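Local coordinates for putative major capsid protein (Cafeteriavirus-dependent mavirus, PDB 6G44) that probably forms the outer protein shell of the virophage as a double jelly-roll major capsid protein that assembles into trimers, at residues L98-N104 / L142-V148; D149-K155 / K416-A422. All coordinates share one frame; numbering follows the deposited sequence.

Contact 1 (L98-N104 / L142-V148)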
# COMPACT_ATOMS: atom_id res chain seq x y z
N LEU C 98 1.93 2.80 -23.09
CA LEU C 98 0.65 2.25 -23.48
C LEU C 98 -0.49 2.82 -22.65
O LEU C 98 -0.29 3.22 -21.50
CB LEU C 98 0.67 0.72 -23.39
CG LEU C 98 1.73 -0.00 -24.22
CD1 LEU C 98 1.73 -1.49 -23.96
CD2 LEU C 98 1.57 0.26 -25.71
N LYS C 99 -1.68 2.84 -23.25
CA LYS C 99 -2.91 3.20 -22.53
C LYS C 99 -3.24 2.12 -21.51
O LYS C 99 -2.69 1.01 -21.57
CB LYS C 99 -4.06 3.46 -23.51
CG LYS C 99 -3.80 4.70 -24.37
CD LYS C 99 -5.00 5.07 -25.20
CE LYS C 99 -4.75 6.33 -26.01
NZ LYS C 99 -5.96 6.72 -26.75
N SER C 100 -4.10 2.45 -20.54
CA SER C 100 -4.53 1.50 -19.50
C SER C 100 -5.23 0.29 -20.12
O SER C 100 -6.15 0.46 -20.91
CB SER C 100 -5.47 2.22 -18.52
OG SER C 100 -4.84 3.39 -17.99
N PHE C 101 -4.84 -0.91 -19.74
CA PHE C 101 -5.50 -2.16 -20.19
C PHE C 101 -5.57 -2.22 -21.73
O PHE C 101 -6.66 -2.32 -22.30
CB PHE C 101 -6.88 -2.36 -19.54
CG PHE C 101 -6.82 -2.17 -18.05
CD1 PHE C 101 -6.39 -3.19 -17.27
CD2 PHE C 101 -7.10 -0.94 -17.47
CE1 PHE C 101 -6.23 -3.04 -15.91
CE2 PHE C 101 -6.93 -0.76 -16.10
CZ PHE C 101 -6.49 -1.82 -15.32
N PRO C 102 -4.40 -2.14 -22.36
CA PRO C 102 -4.41 -1.97 -23.84
C PRO C 102 -4.97 -3.14 -24.61
O PRO C 102 -5.47 -2.95 -25.73
CB PRO C 102 -2.94 -1.73 -24.17
CG PRO C 102 -2.21 -2.44 -23.07
CD PRO C 102 -3.03 -2.20 -21.83
N VAL C 103 -4.89 -4.35 -24.06
CA VAL C 103 -5.49 -5.51 -24.74
C VAL C 103 -6.99 -5.42 -24.67
O VAL C 103 -7.66 -5.50 -25.71
CB VAL C 103 -4.95 -6.84 -24.21
CG1 VAL C 103 -5.74 -8.04 -24.75
CG2 VAL C 103 -3.47 -6.95 -24.51
N ASN C 104 -7.57 -5.26 -23.49
CA ASN C 104 -9.04 -5.21 -23.41
C ASN C 104 -9.63 -3.95 -24.06
O ASN C 104 -10.74 -4.00 -24.62
CB ASN C 104 -9.52 -5.43 -21.97
CG ASN C 104 -9.34 -6.86 -21.55
OD1 ASN C 104 -10.14 -7.72 -21.91
ND2 ASN C 104 -8.29 -7.14 -20.75
N LEU C 142 -4.21 -8.26 -13.66
CA LEU C 142 -4.95 -8.28 -14.92
C LEU C 142 -4.08 -7.80 -16.08
O LEU C 142 -4.01 -8.45 -17.14
CB LEU C 142 -6.22 -7.44 -14.75
CG LEU C 142 -7.41 -7.65 -15.69
CD1 LEU C 142 -8.64 -6.98 -15.12
CD2 LEU C 142 -7.13 -7.10 -17.08
N SER C 143 -3.40 -6.67 -15.91
CA SER C 143 -2.59 -6.08 -16.98
C SER C 143 -1.33 -5.47 -16.41
O SER C 143 -1.38 -4.90 -15.29
CB SER C 143 -3.37 -4.96 -17.67
OG SER C 143 -2.64 -4.31 -18.68
N PRO C 144 -0.22 -5.47 -17.17
CA PRO C 144 0.97 -4.70 -16.79
C PRO C 144 0.73 -3.20 -16.83
O PRO C 144 1.51 -2.43 -16.26
CB PRO C 144 2.04 -5.12 -17.83
CG PRO C 144 1.19 -5.52 -19.02
CD PRO C 144 -0.04 -6.18 -18.46
N CYS C 145 -0.32 -2.76 -17.51
CA CYS C 145 -0.61 -1.33 -17.64
C CYS C 145 -1.90 -1.06 -16.88
O CYS C 145 -2.96 -0.83 -17.49
CB CYS C 145 -0.77 -0.99 -19.12
SG CYS C 145 0.79 -1.13 -20.01
N SER C 146 -1.81 -1.06 -15.55
CA SER C 146 -2.98 -0.96 -14.68
C SER C 146 -3.23 0.42 -14.09
O SER C 146 -4.31 0.64 -13.57
CB SER C 146 -2.93 -1.97 -13.54
OG SER C 146 -1.78 -1.79 -12.74
N ASP C 147 -2.28 1.33 -14.18
CA ASP C 147 -2.48 2.68 -13.68
C ASP C 147 -3.52 3.39 -14.53
O ASP C 147 -3.45 3.31 -15.77
CB ASP C 147 -1.14 3.43 -13.71
CG ASP C 147 -1.26 4.87 -13.29
OD1 ASP C 147 -1.52 5.71 -14.19
OD2 ASP C 147 -1.09 5.16 -12.09
N VAL C 148 -4.47 4.07 -13.88
CA VAL C 148 -5.56 4.78 -14.52
C VAL C 148 -5.30 6.27 -14.44
O VAL C 148 -4.97 6.81 -13.36
CB VAL C 148 -6.91 4.39 -13.86
CG1 VAL C 148 -8.04 5.25 -14.36
CG2 VAL C 148 -7.22 2.91 -14.08

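Contact 2 (D149-K155 / K416-A422). With SO4 (sulfate ion), chain P.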
# COMPACT_ATOMS: atom_id res chain seq x y z
N ASP C 149 -5.46 6.97 -15.57
CA ASP C 149 -5.17 8.40 -15.64
C ASP C 149 -6.09 9.20 -14.72
O ASP C 149 -7.31 8.99 -14.65
CB ASP C 149 -5.42 8.94 -17.05
CG ASP C 149 -4.46 8.39 -18.08
OD1 ASP C 149 -3.31 8.13 -17.75
OD2 ASP C 149 -4.89 8.27 -19.25
N GLU C 150 -5.49 10.15 -14.00
CA GLU C 150 -6.24 11.05 -13.14
C GLU C 150 -6.67 12.32 -13.84
O GLU C 150 -7.70 12.89 -13.47
CB GLU C 150 -5.42 11.39 -11.90
CG GLU C 150 -5.11 10.18 -11.03
CD GLU C 150 -3.86 9.40 -11.40
OE1 GLU C 150 -3.17 9.78 -12.38
OE2 GLU C 150 -3.58 8.39 -10.69
N TYR C 151 -5.85 12.79 -14.78
CA TYR C 151 -6.06 14.07 -15.45
C TYR C 151 -6.12 13.87 -16.97
O TYR C 151 -5.72 12.83 -17.50
CB TYR C 151 -5.02 15.11 -15.04
CG TYR C 151 -4.89 15.21 -13.54
CD1 TYR C 151 -5.86 15.84 -12.78
CD2 TYR C 151 -3.85 14.60 -12.87
CE1 TYR C 151 -5.77 15.87 -11.40
CE2 TYR C 151 -3.76 14.61 -11.48
CZ TYR C 151 -4.73 15.24 -10.76
OH TYR C 151 -4.63 15.23 -9.38
N ASN C 152 -6.56 14.91 -17.68
CA ASN C 152 -6.81 14.79 -19.10
C ASN C 152 -5.59 15.09 -19.98
O ASN C 152 -5.71 15.04 -21.21
CB ASN C 152 -8.02 15.64 -19.49
CG ASN C 152 -7.72 17.12 -19.55
OD1 ASN C 152 -6.76 17.62 -18.97
ND2 ASN C 152 -8.60 17.86 -20.24
N LYS C 153 -4.44 15.40 -19.37
CA LYS C 153 -3.17 15.57 -20.06
C LYS C 153 -2.06 14.96 -19.24
O LYS C 153 -2.10 14.98 -17.99
CB LYS C 153 -2.83 17.03 -20.25
CG LYS C 153 -3.76 17.82 -21.14
CD LYS C 153 -3.11 19.14 -21.47
CE LYS C 153 -3.99 20.05 -22.30
NZ LYS C 153 -3.69 21.40 -21.80
N ILE C 154 -1.04 14.45 -19.93
CA ILE C 154 0.14 13.86 -19.31
C ILE C 154 1.34 14.60 -19.86
O ILE C 154 1.44 14.82 -21.07
CB ILE C 154 0.25 12.37 -19.68
CG1 ILE C 154 -0.88 11.57 -19.04
CG2 ILE C 154 1.61 11.80 -19.29
CD1 ILE C 154 -1.13 10.21 -19.69
N LYS C 155 2.26 15.03 -18.99
CA LYS C 155 3.47 15.75 -19.41
C LYS C 155 4.68 15.20 -18.71
O LYS C 155 4.64 14.91 -17.51
CB LYS C 155 3.35 17.23 -19.09
CG LYS C 155 2.17 17.92 -19.76
CD LYS C 155 2.19 19.45 -19.57
CE LYS C 155 2.15 19.87 -18.11
NZ LYS C 155 2.01 21.36 -18.00
N LYS C 416 -5.06 26.52 -23.67
CA LYS C 416 -4.16 25.47 -24.18
C LYS C 416 -3.39 24.78 -23.05
O LYS C 416 -3.09 23.59 -23.15
CB LYS C 416 -3.19 26.09 -25.20
CG LYS C 416 -2.23 25.11 -25.87
CD LYS C 416 -1.47 25.75 -27.04
CE LYS C 416 -0.60 26.93 -26.63
NZ LYS C 416 0.39 26.61 -25.56
N GLU C 417 -3.06 25.53 -22.00
CA GLU C 417 -2.27 25.00 -20.89
C GLU C 417 -3.09 24.39 -19.77
O GLU C 417 -2.52 23.71 -18.91
CB GLU C 417 -1.36 26.09 -20.35
CG GLU C 417 -0.34 26.52 -21.42
CD GLU C 417 0.69 27.51 -20.93
OE1 GLU C 417 0.98 27.53 -19.71
OE2 GLU C 417 1.23 28.25 -21.78
N ALA C 418 -4.41 24.60 -19.76
CA ALA C 418 -5.25 24.12 -18.66
C ALA C 418 -5.34 22.59 -18.71
O ALA C 418 -5.46 21.97 -19.79
CB ALA C 418 -6.63 24.71 -18.76
N ILE C 419 -5.31 22.00 -17.52
CA ILE C 419 -5.48 20.57 -17.31
C ILE C 419 -6.65 20.35 -16.37
O ILE C 419 -6.76 21.05 -15.36
CB ILE C 419 -4.20 19.96 -16.72
CG1 ILE C 419 -3.06 20.11 -17.71
CG2 ILE C 419 -4.41 18.47 -16.41
CD1 ILE C 419 -1.71 19.77 -17.18
N PHE C 420 -7.47 19.36 -16.70
CA PHE C 420 -8.67 19.00 -15.93
C PHE C 420 -8.64 17.58 -15.43
O PHE C 420 -7.97 16.71 -16.01
CB PHE C 420 -9.95 19.24 -16.74
CG PHE C 420 -10.13 20.68 -17.11
CD1 PHE C 420 -9.55 21.20 -18.27
CD2 PHE C 420 -10.87 21.52 -16.31
CE1 PHE C 420 -9.68 22.54 -18.58
CE2 PHE C 420 -11.01 22.87 -16.61
CZ PHE C 420 -10.42 23.37 -17.75
N GLY C 421 -9.37 17.34 -14.35
CA GLY C 421 -9.59 15.95 -13.95
C GLY C 421 -10.22 15.16 -15.07
O GLY C 421 -10.99 15.69 -15.89
N ALA C 422 -9.92 13.86 -15.12
CA ALA C 422 -10.44 13.02 -16.20
C ALA C 422 -11.96 12.95 -16.18
O ALA C 422 -12.58 12.72 -17.22
CB ALA C 422 -9.86 11.62 -16.14
S SO4 P . 1.21 21.79 -14.50
O1 SO4 P . 0.61 22.41 -15.69
O2 SO4 P . 1.16 22.72 -13.34
O3 SO4 P . 0.54 20.51 -14.14
O4 SO4 P . 2.62 21.48 -14.89
O HOH W 1 -7.44 20.42 -21.11
O HOH W 2 -0.15 22.30 -19.50

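Contact 1 (L98-N104 / L142-V148)
The phenyl ring of F101 lies over the backbone turn of 142-148, with the C145 carbonyl oxygen over the centre of one face. C145 O sits 4.0 Å from the plane of the F101 ring. F101 N also donates to C145 O at 2.9 Å. CG of F101 stands anti to the carbonyl carbon (chi1 -49°), which folds the ring back over this bond. Around the ring, F101 CD1 meets S143 CB at 3.5 Å. The F101 and L142 side chains cross at about a right angle, with L142 CD2 nearest the ring. V148 CG2 comes at the edge, near the ring plane. C145 also points its CB at P102 CD (3.7 Å) and its SG at L98 CB (3.9 Å).

In the given conformer, S100 OG donates to D147 O at 2.6 Å. R176 also donates to D147 O, so that oxygen has two donors. S143 OG accepts from C145 N at 3.0 Å, an ST turn just after helix 136-142. S143 OG is also bonded to E204, and the side-chain amide of N104 bonds E204, A205 and V207.

The contact joins the end of helix 136-142 to the turn leading into helix 102-105, beside strand 195-205 of the larger antiparallel sheet. It is mostly apolar and buried. F101 N, C145 N, C145 O, D147 O and S143 OG all have hydrogen-bond partners, consistent with a well-defined turn around C145.

Contact 2 (D149-K155 / K416-A422)
The two segments run antiparallel and touch through a single beta bridge, Y151 with G421, their CA atoms 4.3 Å apart. In this double jelly-roll protein the bridge ties the long loop after helix 136-142 to the chain leaving helix 411-417, within the V20-type C-terminal family region. A422 N donates to E150 O, and N152 N donates to F420 O at 2.8 Å.

The N152 side chain adds a third link. Its OD1 accepts F420 N at 2.9 Å in a nearly straight bond (173° at H), with the donor well above the amide carbonyl plane. CG lies between the backbone N and the carbonyl carbon (chi1 76°), which turns the amide back toward F420. The amide and the F420 ring lie side by side with their planes 90° apart. N152 ND2 bonds Q352 and water 1, which in turn donates to A418 O.

I419 packs against the 149-155 segment. Its CG2 meets Y151 CB at 3.7 Å, and its CG1 lies against K153 CD. The Y151 ring takes F420 O at its edge, while its hydroxyl bonds S392 and R390. G179 of the second subunit packs on Y151.

K153 runs extended until a bend at chi4. In the given conformer its NZ then reaches K416 O at 2.6 Å and A418 O at 2.7 Å, both from above the carbonyl planes. The ammonium thus bonds two carbonyls near the end of helix 411-417. Water 2 accepts from K155 NZ and donates to E417 O. K155 NZ also donates to sulfate O1 at 2.9 Å.

Overall arrangement
Contacts 1 and 2 follow each other in the chain. V148 ends the second segment of contact 1 and D149 begins contact 2, so one continuous loop serves both. Their centres lie about 19 Å apart, and the segments make no other touch. R176 links them: it bonds L98 and D147 at contact 1 and forms a salt bridge with D149 at contact 2. Contact 1 is buried, with its centre about 9 Å from that of the chain. Contact 2 lies about 19 Å out, where the second subunit comes close. There the sulfate, probably from the crystallisation liquor, is also held by K93 and T167 of the second subunit.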